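Local coordinates for protein CghA (Chaetomium globosum, PDB 6KBC) that belongs to a fungal family of two-domain, beta-rich proteins related to the calycins and holds the ligand WK1 in a pocket lined by both domains, at residues V256-S261 with V323-E328; A316-K321 with W349-T354; L343-A348 with T388-L393; P353-R356 with G361-N364. All coordinates share one frame; numbering follows the deposited sequence.

Contact 1: residues V256-S261 with V323-E328; sequences VMRLVS and VGYRLE. With WK1 ((2S)-3-[(2S,4E)-4-[[(1R,2S,4aR,6S,8R,8aS)-2-[(E)-but-2-en-2-yl]-6,8-dimethyl-1,2,4a,5,6,7,8,8a-octahydronaphthalen-1-yl]-oxidanyl-methylidene]-3,5-bis(oxidanylidene)pyrrolidin-2-yl]-2-methyl-2-oxidanyl-propanoic acid), chain B.
Arg-258 sets out with CG opposite its backbone N (chi1 -174°), then bends at chi2 and chi3, and the two bends swing its guanidinium across to Tyr-325 on strand 324-330. NH2 of Arg-258 stops 3.0 Å from Tyr-325 OH, a weak hydrogen bond because its N-H points poorly at the oxygen (128° at the hydrogen). The side chains lie roughly perpendicular, with guanidinium and ring planes 61° apart. The phenol oxygen lies at the guanidinium edge, near its plane. Firmer partners come from outside: Asp-241 forms a salt bridge with Arg-258 NH1, Thr-305 binds NE, and Lys-307 is hydrogen-bonded to the tyrosine hydroxyl.

Further up the strands, Val-256 CG2 rests 3.9 Å from Leu-327 CD1, the two branches passing alongside one another and pointing opposite ways; compact branched aliphatics suit this buried place. Strand alternation turns Met-257 to the other face, where its flexible thioether lies against WK1, SD being 3.4 Å from WK1 C6. Strand 252-261 thus works on two faces: one gives the ligand pocket an apolar surface, while on the other a buried arginine is probably neutralised by Asp-241 and linked only weakly to the tyrosine.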
# COMPACT_ATOMS: atom_id res chain seq x y z
N VAL A 256 4.48 4.58 3.96
CA VAL A 256 4.10 5.88 3.41
C VAL A 256 3.02 5.67 2.37
O VAL A 256 3.10 4.76 1.55
CB VAL A 256 5.30 6.63 2.76
CG1 VAL A 256 4.82 7.92 2.07
CG2 VAL A 256 6.36 6.95 3.79
N MET A 257 2.03 6.55 2.38
CA MET A 257 1.14 6.75 1.24
C MET A 257 1.06 8.26 1.09
O MET A 257 0.44 8.92 1.93
CB MET A 257 -0.25 6.13 1.48
CG MET A 257 -1.17 6.15 0.25
SD MET A 257 -0.45 5.89 -1.39
CE MET A 257 -0.28 4.13 -1.27
N ARG A 258 1.76 8.81 0.09
CA ARG A 258 1.81 10.25 -0.16
C ARG A 258 1.14 10.56 -1.50
O ARG A 258 1.48 9.96 -2.52
CB ARG A 258 3.26 10.80 -0.14
CG ARG A 258 3.29 12.36 -0.24
CD ARG A 258 3.36 12.64 -1.73
NE ARG A 258 4.62 12.29 -2.39
CZ ARG A 258 4.70 11.90 -3.64
NH1 ARG A 258 3.62 11.36 -4.21
NH2 ARG A 258 5.89 11.74 -4.22
N LEU A 259 0.23 11.55 -1.50
CA LEU A 259 -0.45 11.99 -2.71
C LEU A 259 -0.09 13.44 -2.99
O LEU A 259 -0.01 14.26 -2.07
CB LEU A 259 -1.96 11.90 -2.59
CG LEU A 259 -2.50 10.49 -2.36
CD1 LEU A 259 -3.94 10.58 -1.97
CD2 LEU A 259 -2.35 9.73 -3.67
N VAL A 260 0.10 13.75 -4.27
CA VAL A 260 0.17 15.13 -4.75
C VAL A 260 -0.99 15.33 -5.71
O VAL A 260 -1.15 14.56 -6.66
CB VAL A 260 1.52 15.43 -5.42
CG1 VAL A 260 1.57 16.89 -5.91
CG2 VAL A 260 2.68 15.13 -4.45
N SER A 261 -1.80 16.36 -5.47
CA SER A 261 -3.04 16.55 -6.21
C SER A 261 -2.77 17.02 -7.65
O SER A 261 -1.63 17.23 -8.08
CB SER A 261 -3.93 17.55 -5.49
OG SER A 261 -3.53 18.89 -5.81
N VAL A 323 15.96 8.13 -9.50
CA VAL A 323 16.67 6.92 -9.10
C VAL A 323 16.18 6.43 -7.75
O VAL A 323 16.65 5.39 -7.27
CB VAL A 323 18.19 7.20 -9.08
CG1 VAL A 323 18.68 7.61 -10.53
CG2 VAL A 323 18.52 8.27 -8.07
N GLY A 324 15.23 7.12 -7.15
CA GLY A 324 14.73 6.73 -5.84
C GLY A 324 14.03 7.90 -5.19
O GLY A 324 13.70 8.89 -5.85
N TYR A 325 13.81 7.77 -3.90
CA TYR A 325 13.14 8.79 -3.12
C TYR A 325 13.91 9.00 -1.83
O TYR A 325 14.43 8.05 -1.25
CB TYR A 325 11.71 8.38 -2.77
CG TYR A 325 10.64 8.92 -3.71
CD1 TYR A 325 10.08 10.18 -3.50
CD2 TYR A 325 10.16 8.14 -4.76
CE1 TYR A 325 9.09 10.67 -4.36
CE2 TYR A 325 9.17 8.60 -5.60
CZ TYR A 325 8.63 9.87 -5.39
OH TYR A 325 7.65 10.34 -6.23
N ARG A 326 13.97 10.24 -1.39
CA ARG A 326 14.40 10.56 -0.04
C ARG A 326 13.16 10.73 0.82
O ARG A 326 12.20 11.37 0.40
CB ARG A 326 15.25 11.83 -0.01
CG ARG A 326 15.64 12.28 1.40
CD ARG A 326 16.80 13.27 1.31
NE ARG A 326 17.95 12.60 0.73
CZ ARG A 326 18.92 13.18 0.03
NH1 ARG A 326 18.90 14.50 -0.17
NH2 ARG A 326 19.91 12.45 -0.46
N LEU A 327 13.17 10.10 2.01
CA LEU A 327 12.13 10.27 3.02
C LEU A 327 12.76 10.93 4.23
O LEU A 327 13.66 10.36 4.86
CB LEU A 327 11.53 8.93 3.46
CG LEU A 327 10.81 8.09 2.43
CD1 LEU A 327 10.22 6.85 3.14
CD2 LEU A 327 9.75 8.92 1.74
N GLU A 328 12.27 12.11 4.58
CA GLU A 328 12.73 12.80 5.77
C GLU A 328 11.56 12.88 6.74
O GLU A 328 10.58 13.57 6.47
CB GLU A 328 13.24 14.19 5.43
CG GLU A 328 13.64 15.03 6.62
CD GLU A 328 13.67 16.48 6.22
OE1 GLU A 328 14.78 16.99 5.97
OE2 GLU A 328 12.59 17.09 6.11
O WK1 B . -1.88 -3.45 -11.77
C17 WK1 B . -1.19 -3.55 -10.79
O1 WK1 B . -0.70 -4.60 -10.45
C19 WK1 B . -0.91 -2.37 -9.95
O2 WK1 B . -1.40 -1.20 -10.50
C18 WK1 B . 0.57 -2.19 -9.86
C20 WK1 B . -1.62 -2.68 -8.66
C22 WK1 B . -1.14 -1.81 -7.57
N WK1 B . -1.59 -2.09 -6.22
C21 WK1 B . -1.97 -0.96 -5.63
O5 WK1 B . -2.40 -0.93 -4.39
C23 WK1 B . -1.40 -0.39 -7.69
O4 WK1 B . -1.16 0.35 -8.76
C24 WK1 B . -1.89 0.22 -6.50
C16 WK1 B . -2.21 1.63 -6.29
O3 WK1 B . -2.01 2.43 -7.27
C9 WK1 B . -2.60 2.12 -4.97
C8 WK1 B . -1.20 2.33 -4.32
C12 WK1 B . -0.11 1.32 -4.59
C13 WK1 B . 0.16 0.32 -3.77
C90 WK1 B . 1.24 -0.67 -4.07
C14 WK1 B . 0.72 1.43 -5.82
C7 WK1 B . -0.61 3.65 -4.69
C6 WK1 B . -1.31 4.74 -4.50
C3 WK1 B . -2.76 4.55 -4.19
C4 WK1 B . -3.40 3.42 -4.97
C5 WK1 B . -4.76 3.17 -4.34
C11 WK1 B . -5.53 2.19 -5.17
C2 WK1 B . -3.61 5.80 -4.21
C1 WK1 B . -4.81 5.47 -3.38
C10 WK1 B . -5.70 6.62 -3.06
C WK1 B . -5.59 4.42 -4.10

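Contact 2: residues A316-K321 with W349-T354; sequences AKYRDK and WWAKPT. With WK1 ((2S)-3-[(2S,4E)-4-[[(1R,2S,4aR,6S,8R,8aS)-2-[(E)-but-2-en-2-yl]-6,8-dimethyl-1,2,4a,5,6,7,8,8a-octahydronaphthalen-1-yl]-oxidanyl-methylidene]-3,5-bis(oxidanylidene)pyrrolidin-2-yl]-2-methyl-2-oxidanyl-propanoic acid), chain B.
Tyr-318 is the residue of 316-321 that reaches strand 348-353, its ring packing along the backbone from Ala-351 to Pro-353. Its OH lies 3.3 Å from Ala-351 C, its CE2 edge is 3.8 Å from Ala-351 CB, and the carbonyl oxygen of Lys-352 sits over one ring face. Pro-353 completes the contact, CD being 3.7 Å from Tyr-318 OH. A large ring suits a partner that offers mainly backbone and two small side chains. Next, Arg-319 grips its neighbour Asp-320 side-on, NE reaching OD1 at 3.0 Å and NH2 reaching OD2 at 2.9 Å; Arg-319 also bridges to Asp-241 and Asp-320 to Lys-307. Lys-321 then curls back, its NZ donating to Tyr-318 O over 2.8 Å, nearly in line with the C=O bond, closing the chain on itself.

Across the strand the other face serves the ligand. Lys-352 points away from Tyr-318 and runs extended beyond CG until NZ donates to the hydroxyl O2 of WK1 at 2.8 Å; it also bonds the carboxylate oxygen O, modelled very close. Trp-350 lays an indole face against WK1 C18. Chemically the strand is two-sided: aromatic cover outside, a basic tip for a carboxylate inside.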
# COMPACT_ATOMS: atom_id res chain seq x y z
N ALA A 316 13.74 5.46 -13.16
CA ALA A 316 12.38 5.20 -13.61
C ALA A 316 12.19 5.65 -15.06
O ALA A 316 12.97 6.45 -15.58
CB ALA A 316 11.36 5.89 -12.69
N LYS A 317 11.16 5.10 -15.71
CA LYS A 317 11.05 5.10 -17.16
C LYS A 317 10.06 6.12 -17.69
O LYS A 317 10.01 6.32 -18.90
CB LYS A 317 10.58 3.73 -17.69
CG LYS A 317 11.45 2.53 -17.35
CD LYS A 317 12.84 2.68 -17.89
CE LYS A 317 13.54 1.32 -17.96
NZ LYS A 317 14.94 1.48 -18.43
N TYR A 318 9.23 6.70 -16.83
CA TYR A 318 8.09 7.46 -17.34
C TYR A 318 8.28 8.94 -17.10
O TYR A 318 9.28 9.50 -17.54
CB TYR A 318 6.81 6.90 -16.74
CG TYR A 318 6.57 5.47 -17.15
CD1 TYR A 318 6.13 5.18 -18.44
CD2 TYR A 318 6.79 4.41 -16.27
CE1 TYR A 318 5.91 3.87 -18.85
CE2 TYR A 318 6.57 3.09 -16.67
CZ TYR A 318 6.14 2.83 -17.97
OH TYR A 318 5.92 1.53 -18.37
N ARG A 319 7.34 9.61 -16.42
CA ARG A 319 7.44 11.07 -16.33
C ARG A 319 8.71 11.49 -15.60
O ARG A 319 9.48 12.32 -16.11
CB ARG A 319 6.21 11.66 -15.63
CG ARG A 319 6.25 13.18 -15.63
CD ARG A 319 5.20 13.78 -14.72
NE ARG A 319 5.49 13.48 -13.31
CZ ARG A 319 4.57 13.37 -12.37
NH1 ARG A 319 3.28 13.51 -12.68
NH2 ARG A 319 4.92 13.08 -11.12
N ASP A 320 8.94 10.94 -14.42
CA ASP A 320 10.07 11.32 -13.59
C ASP A 320 11.16 10.28 -13.74
O ASP A 320 10.94 9.10 -13.47
CB ASP A 320 9.66 11.44 -12.12
CG ASP A 320 8.48 12.37 -11.95
OD1 ASP A 320 8.45 13.39 -12.67
OD2 ASP A 320 7.62 12.08 -11.09
N LYS A 321 12.35 10.73 -14.11
CA LYS A 321 13.50 9.86 -14.29
C LYS A 321 14.27 9.73 -12.99
O LYS A 321 15.48 9.98 -12.92
CB LYS A 321 14.37 10.43 -15.41
CG LYS A 321 13.65 10.62 -16.76
CD LYS A 321 12.77 9.43 -17.12
CE LYS A 321 12.25 9.50 -18.57
NZ LYS A 321 11.48 10.75 -18.75
N TRP A 349 10.42 -3.70 -10.52
CA TRP A 349 9.44 -4.71 -10.17
C TRP A 349 8.29 -4.73 -11.18
O TRP A 349 8.00 -5.76 -11.79
CB TRP A 349 8.95 -4.41 -8.76
CG TRP A 349 8.04 -5.43 -8.14
CD1 TRP A 349 7.47 -6.52 -8.74
CD2 TRP A 349 7.57 -5.42 -6.80
NE1 TRP A 349 6.68 -7.20 -7.83
CE2 TRP A 349 6.72 -6.54 -6.63
CE3 TRP A 349 7.77 -4.57 -5.71
CZ2 TRP A 349 6.10 -6.84 -5.43
CZ3 TRP A 349 7.14 -4.86 -4.50
CH2 TRP A 349 6.31 -5.98 -4.38
N TRP A 350 7.61 -3.60 -11.34
CA TRP A 350 6.61 -3.44 -12.38
C TRP A 350 6.76 -2.05 -12.97
O TRP A 350 7.38 -1.16 -12.38
CB TRP A 350 5.18 -3.68 -11.84
CG TRP A 350 4.63 -2.59 -10.96
CD1 TRP A 350 4.08 -1.40 -11.35
CD2 TRP A 350 4.55 -2.62 -9.53
NE1 TRP A 350 3.67 -0.68 -10.25
CE2 TRP A 350 3.95 -1.41 -9.12
CE3 TRP A 350 4.92 -3.56 -8.56
CZ2 TRP A 350 3.72 -1.11 -7.79
CZ3 TRP A 350 4.69 -3.26 -7.23
CH2 TRP A 350 4.10 -2.04 -6.85
N ALA A 351 6.23 -1.89 -14.17
CA ALA A 351 6.27 -0.60 -14.86
C ALA A 351 5.19 -0.63 -15.92
O ALA A 351 5.24 -1.47 -16.82
CB ALA A 351 7.64 -0.34 -15.49
N LYS A 352 4.19 0.23 -15.78
CA LYS A 352 3.14 0.29 -16.78
C LYS A 352 2.72 1.73 -17.00
O LYS A 352 2.76 2.55 -16.07
CB LYS A 352 1.94 -0.57 -16.36
CG LYS A 352 1.24 -0.09 -15.12
CD LYS A 352 0.05 -1.00 -14.81
CE LYS A 352 -0.67 -0.52 -13.57
NZ LYS A 352 -1.86 -1.36 -13.22
N PRO A 353 2.33 2.07 -18.23
CA PRO A 353 1.88 3.44 -18.52
C PRO A 353 0.58 3.76 -17.81
O PRO A 353 -0.29 2.90 -17.63
CB PRO A 353 1.68 3.44 -20.04
CG PRO A 353 2.45 2.27 -20.56
CD PRO A 353 2.39 1.24 -19.45
N THR A 354 0.44 5.02 -17.39
CA THR A 354 -0.84 5.52 -16.90
C THR A 354 -1.41 6.58 -17.84
O THR A 354 -2.33 7.31 -17.46
CB THR A 354 -0.72 6.11 -15.50
OG1 THR A 354 0.28 7.14 -15.51
CG2 THR A 354 -0.34 5.01 -14.45
O WK1 B . -1.88 -3.45 -11.77
C17 WK1 B . -1.19 -3.55 -10.79
O1 WK1 B . -0.70 -4.60 -10.45
C19 WK1 B . -0.91 -2.37 -9.95
O2 WK1 B . -1.40 -1.20 -10.50
C18 WK1 B . 0.57 -2.19 -9.86
C20 WK1 B . -1.62 -2.68 -8.66
C22 WK1 B . -1.14 -1.81 -7.57
N WK1 B . -1.59 -2.09 -6.22
C21 WK1 B . -1.97 -0.96 -5.63
O5 WK1 B . -2.40 -0.93 -4.39
C23 WK1 B . -1.40 -0.39 -7.69
O4 WK1 B . -1.16 0.35 -8.76
C24 WK1 B . -1.89 0.22 -6.50
C16 WK1 B . -2.21 1.63 -6.29
O3 WK1 B . -2.01 2.43 -7.27
C9 WK1 B . -2.60 2.12 -4.97
C8 WK1 B . -1.20 2.33 -4.32
C12 WK1 B . -0.11 1.32 -4.59
C13 WK1 B . 0.16 0.32 -3.77
C90 WK1 B . 1.24 -0.67 -4.07
C14 WK1 B . 0.72 1.43 -5.82
C7 WK1 B . -0.61 3.65 -4.69
C6 WK1 B . -1.31 4.74 -4.50
C3 WK1 B . -2.76 4.55 -4.19
C4 WK1 B . -3.40 3.42 -4.97
C5 WK1 B . -4.76 3.17 -4.34
C11 WK1 B . -5.53 2.19 -5.17
C2 WK1 B . -3.61 5.80 -4.21
C1 WK1 B . -4.81 5.47 -3.38
C10 WK1 B . -5.70 6.62 -3.06
C WK1 B . -5.59 4.42 -4.10

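Contact 3: residues L343-A348 with T388-L393; sequences LRHHQA and TGEVEL
His-345 and Glu-390 form a histidine-carboxylate hydrogen bond between two strands of the curled sheet in the C-terminal, calycin-related domain. Strand segments 343-346 and 388-392 run at 90° to each other with axes 10.0 Å apart, too far for backbone pairing, and long side chains bridge the gap. Approaching from opposite directions, NE2 of His-345 donates to Glu-390 OE1 over 2.6 Å, with 153° at the hydrogen. The oxygen lies at the ring edge, close to the imidazole plane, and is met on its syn side, somewhat out of the carboxylate plane, while ring and carboxylate planes stand 41° apart. Thr-388, two residues before the glutamate on the same strand face, sends a second bond to the same oxygen: its OG1 lies 2.7 Å from Glu-390 OE1 and comes in on the anti side, again tilted from the plane. Two donors thus grip one buried oxygen.

The next shell holds both partners in place. His-345 ND1 bonds to Leu-314 O, Phe-367 stacks with the imidazole, and Asn-322 ND2 reaches the other glutamate oxygen, OE2, which probably fixes the rotation of the carboxylate. Threonine suits its position because its two branches do different work: with OG1 given to the glutamate, its methyl faces the aliphatic side, where Thr-388 CG2 lies 4.0 Å from Leu-343 CD2.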
# COMPACT_ATOMS: atom_id res chain seq x y z
N LEU A 343 15.95 5.89 -0.41
CA LEU A 343 15.39 4.64 -0.91
C LEU A 343 15.73 4.59 -2.38
O LEU A 343 15.10 5.28 -3.19
CB LEU A 343 13.89 4.59 -0.68
CG LEU A 343 13.44 4.20 0.74
CD1 LEU A 343 13.88 5.21 1.76
CD2 LEU A 343 11.94 4.13 0.71
N ARG A 344 16.74 3.81 -2.75
CA ARG A 344 17.24 3.84 -4.11
C ARG A 344 16.77 2.61 -4.86
O ARG A 344 16.82 1.50 -4.32
CB ARG A 344 18.77 3.99 -4.14
CG ARG A 344 19.17 5.32 -3.55
CD ARG A 344 20.67 5.53 -3.49
NE ARG A 344 20.96 6.86 -2.96
CZ ARG A 344 21.02 7.96 -3.71
NH1 ARG A 344 20.80 7.89 -5.03
NH2 ARG A 344 21.28 9.13 -3.14
N HIS A 345 16.31 2.83 -6.09
CA HIS A 345 15.76 1.77 -6.93
C HIS A 345 16.79 0.69 -7.17
O HIS A 345 17.81 0.94 -7.83
CB HIS A 345 15.30 2.34 -8.27
CG HIS A 345 14.20 3.36 -8.15
ND1 HIS A 345 13.99 4.34 -9.09
CD2 HIS A 345 13.25 3.53 -7.20
CE1 HIS A 345 12.96 5.08 -8.73
NE2 HIS A 345 12.49 4.61 -7.59
N HIS A 346 16.53 -0.50 -6.65
CA HIS A 346 17.43 -1.63 -6.77
C HIS A 346 16.98 -2.63 -7.82
O HIS A 346 17.79 -3.11 -8.61
CB HIS A 346 17.59 -2.35 -5.42
CG HIS A 346 18.49 -3.53 -5.49
ND1 HIS A 346 19.86 -3.42 -5.52
CD2 HIS A 346 18.22 -4.86 -5.58
CE1 HIS A 346 20.40 -4.63 -5.61
NE2 HIS A 346 19.42 -5.52 -5.64
N GLN A 347 15.69 -2.93 -7.87
CA GLN A 347 15.16 -3.87 -8.84
C GLN A 347 13.87 -3.31 -9.39
O GLN A 347 12.99 -2.93 -8.62
CB GLN A 347 14.90 -5.26 -8.23
CG GLN A 347 14.39 -6.25 -9.27
CD GLN A 347 14.06 -7.62 -8.70
OE1 GLN A 347 14.32 -7.91 -7.52
NE2 GLN A 347 13.47 -8.47 -9.53
N ALA A 348 13.76 -3.29 -10.71
CA ALA A 348 12.53 -2.89 -11.38
C ALA A 348 11.50 -3.99 -11.23
O ALA A 348 11.68 -5.09 -11.75
CB ALA A 348 12.80 -2.61 -12.86
N THR A 388 8.77 0.40 -3.16
CA THR A 388 8.05 1.61 -3.45
C THR A 388 7.12 1.36 -4.62
O THR A 388 7.40 0.55 -5.50
CB THR A 388 8.98 2.83 -3.79
OG1 THR A 388 9.74 2.56 -4.96
CG2 THR A 388 9.92 3.16 -2.63
N GLY A 389 5.99 2.05 -4.59
CA GLY A 389 5.09 2.10 -5.71
C GLY A 389 4.99 3.56 -6.07
O GLY A 389 4.59 4.37 -5.23
N GLU A 390 5.38 3.92 -7.29
CA GLU A 390 5.57 5.31 -7.68
C GLU A 390 4.66 5.57 -8.86
O GLU A 390 4.94 5.10 -9.97
CB GLU A 390 7.04 5.58 -8.02
CG GLU A 390 7.96 5.05 -6.91
CD GLU A 390 9.43 5.31 -7.17
OE1 GLU A 390 10.24 4.83 -6.36
OE2 GLU A 390 9.77 6.01 -8.15
N VAL A 391 3.56 6.28 -8.62
CA VAL A 391 2.52 6.46 -9.63
C VAL A 391 2.49 7.91 -10.06
O VAL A 391 2.51 8.83 -9.23
CB VAL A 391 1.14 6.02 -9.12
CG1 VAL A 391 0.14 6.04 -10.28
CG2 VAL A 391 1.22 4.62 -8.46
N GLU A 392 2.42 8.11 -11.37
CA GLU A 392 2.43 9.39 -12.03
C GLU A 392 1.10 9.51 -12.77
O GLU A 392 0.65 8.53 -13.38
CB GLU A 392 3.57 9.38 -12.99
CG GLU A 392 4.92 9.34 -12.31
CD GLU A 392 5.97 9.11 -13.34
OE1 GLU A 392 5.55 8.78 -14.48
OE2 GLU A 392 7.17 9.27 -13.04
N LEU A 393 0.47 10.67 -12.71
CA LEU A 393 -0.76 10.86 -13.46
C LEU A 393 -0.71 12.21 -14.15
O LEU A 393 -0.00 13.13 -13.74
CB LEU A 393 -2.01 10.77 -12.57
CG LEU A 393 -2.25 9.42 -11.90
CD1 LEU A 393 -3.42 9.54 -10.98
CD2 LEU A 393 -2.51 8.35 -12.94

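Contact 4: residues P353-R356 with G361-N364; sequences PTSR and GTGN. With WK1 ((2S)-3-[(2S,4E)-4-[[(1R,2S,4aR,6S,8R,8aS)-2-[(E)-but-2-en-2-yl]-6,8-dimethyl-1,2,4a,5,6,7,8,8a-octahydronaphthalen-1-yl]-oxidanyl-methylidene]-3,5-bis(oxidanylidene)pyrrolidin-2-yl]-2-methyl-2-oxidanyl-propanoic acid), chain B.
A serine side chain stands in for a backbone acceptor where the hairpin between strands 348-353 and 363-375 opens out: Ser-355 OG accepts from Thr-362 N at 3.0 Å. The same hydroxyl donates a hydrogen bond to Arg-356 O. One step earlier the pairing is between backbones, Thr-354 N donating almost straight (171°) to Thr-362 O over 2.9 Å. A water molecule spreads the bonding further, donating to the same carbonyl, Thr-362 O, at 2.7 Å and to Ser-355 O.

The threonines also meet through their side chains, which bring Thr-354 OG1 and Thr-362 OG1 to 2.7 Å. Thr-354 OG1 is bonded as well to Glu-392 O on strand 382-392, so small branched hydroxyl residues suit a place where three chain segments converge. Pro-353 and Gly-363 form an antiparallel, non-hydrogen-bonded pair, their CA atoms only 4.2 Å apart; proline without an N-H and glycine without a side chain fit it well. The methyl CG2 of Thr-354 packs 3.6 Å from Asn-364 CB.

A chi1 of 174° carries the Asn-364 amide out to the ligand, where ND2 donates to WK1 O4 at 2.9 Å. Its OD1 accepts from Trp-350 NE1, which settles which way round the amide lies. Hydroxyls and one water therefore hold the hairpin end together, while Asn-364, at the start of strand 363-375, presents an oriented N-H to the pocket.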
# COMPACT_ATOMS: atom_id res chain seq x y z
N PRO A 353 2.33 2.07 -18.23
CA PRO A 353 1.88 3.44 -18.52
C PRO A 353 0.58 3.76 -17.81
O PRO A 353 -0.29 2.90 -17.63
CB PRO A 353 1.68 3.44 -20.04
CG PRO A 353 2.45 2.27 -20.56
CD PRO A 353 2.39 1.24 -19.45
N THR A 354 0.44 5.02 -17.39
CA THR A 354 -0.84 5.52 -16.90
C THR A 354 -1.41 6.58 -17.84
O THR A 354 -2.33 7.31 -17.46
CB THR A 354 -0.72 6.11 -15.50
OG1 THR A 354 0.28 7.14 -15.51
CG2 THR A 354 -0.34 5.01 -14.45
N SER A 355 -0.84 6.72 -19.02
CA SER A 355 -1.32 7.61 -20.05
C SER A 355 -0.77 7.11 -21.37
O SER A 355 0.11 6.24 -21.40
CB SER A 355 -0.88 9.05 -19.80
OG SER A 355 0.51 9.15 -20.04
N ARG A 356 -1.26 7.68 -22.46
CA ARG A 356 -0.62 7.48 -23.74
C ARG A 356 0.83 8.00 -23.69
O ARG A 356 1.13 8.94 -22.95
CB ARG A 356 -1.42 8.20 -24.84
CG ARG A 356 -2.92 7.89 -24.77
CD ARG A 356 -3.77 8.93 -25.52
NE ARG A 356 -3.62 8.74 -26.96
CZ ARG A 356 -4.06 9.59 -27.88
NH1 ARG A 356 -4.72 10.69 -27.52
NH2 ARG A 356 -3.85 9.33 -29.16
N GLY A 361 3.86 11.77 -21.05
CA GLY A 361 3.60 10.41 -20.61
C GLY A 361 3.90 10.22 -19.13
O GLY A 361 4.81 10.82 -18.57
N THR A 362 3.09 9.38 -18.50
CA THR A 362 3.22 9.09 -17.08
C THR A 362 3.13 7.59 -16.88
O THR A 362 2.70 6.84 -17.77
CB THR A 362 2.14 9.79 -16.25
OG1 THR A 362 0.85 9.44 -16.77
CG2 THR A 362 2.31 11.32 -16.25
N GLY A 363 3.51 7.14 -15.69
CA GLY A 363 3.56 5.72 -15.48
C GLY A 363 3.37 5.36 -14.03
O GLY A 363 3.24 6.22 -13.15
N ASN A 364 3.35 4.05 -13.80
CA ASN A 364 3.13 3.43 -12.51
C ASN A 364 4.24 2.40 -12.37
O ASN A 364 4.28 1.43 -13.13
CB ASN A 364 1.74 2.79 -12.46
CG ASN A 364 1.48 2.00 -11.17
OD1 ASN A 364 2.37 1.82 -10.33
ND2 ASN A 364 0.25 1.54 -11.01
O WK1 B . -1.88 -3.45 -11.77
C17 WK1 B . -1.19 -3.55 -10.79
O1 WK1 B . -0.70 -4.60 -10.45
C19 WK1 B . -0.91 -2.37 -9.95
O2 WK1 B . -1.40 -1.20 -10.50
C18 WK1 B . 0.57 -2.19 -9.86
C20 WK1 B . -1.62 -2.68 -8.66
C22 WK1 B . -1.14 -1.81 -7.57
N WK1 B . -1.59 -2.09 -6.22
C21 WK1 B . -1.97 -0.96 -5.63
O5 WK1 B . -2.40 -0.93 -4.39
C23 WK1 B . -1.40 -0.39 -7.69
O4 WK1 B . -1.16 0.35 -8.76
C24 WK1 B . -1.89 0.22 -6.50
C16 WK1 B . -2.21 1.63 -6.29
O3 WK1 B . -2.01 2.43 -7.27
C9 WK1 B . -2.60 2.12 -4.97
C8 WK1 B . -1.20 2.33 -4.32
C12 WK1 B . -0.11 1.32 -4.59
C13 WK1 B . 0.16 0.32 -3.77
C90 WK1 B . 1.24 -0.67 -4.07
C14 WK1 B . 0.72 1.43 -5.82
C7 WK1 B . -0.61 3.65 -4.69
C6 WK1 B . -1.31 4.74 -4.50
C3 WK1 B . -2.76 4.55 -4.19
C4 WK1 B . -3.40 3.42 -4.97
C5 WK1 B . -4.76 3.17 -4.34
C11 WK1 B . -5.53 2.19 -5.17
C2 WK1 B . -3.61 5.80 -4.21
C1 WK1 B . -4.81 5.47 -3.38
C10 WK1 B . -5.70 6.62 -3.06
C WK1 B . -5.59 4.42 -4.10
O HOH W 1 2.95 6.59 -20.45

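All four contacts lie in the curled beta-structure of the C-terminal domain. Contact 1 closes before contact 3 opens, and they are joined by neighbouring strands 324-330 and 338-346, with centres 10 Å apart. Contacts 2 and 4, with centres 7 Å apart, share Pro-353 and Thr-354: contact 4 closes the end of the hairpin of strands 348-353 and 363-375, and contact 2 brings loop 316-321 onto its first strand. Contact 4 falls, along the chain, between the two segments of contact 3. Glu-392 ties contacts 2, 3 and 4 together, its OE1 meeting Arg-319 N and its carbonyl Thr-354 OG1. Contacts 1, 2 and 4 touch WK1, so residues far apart in sequence contribute to the same ligand pocket.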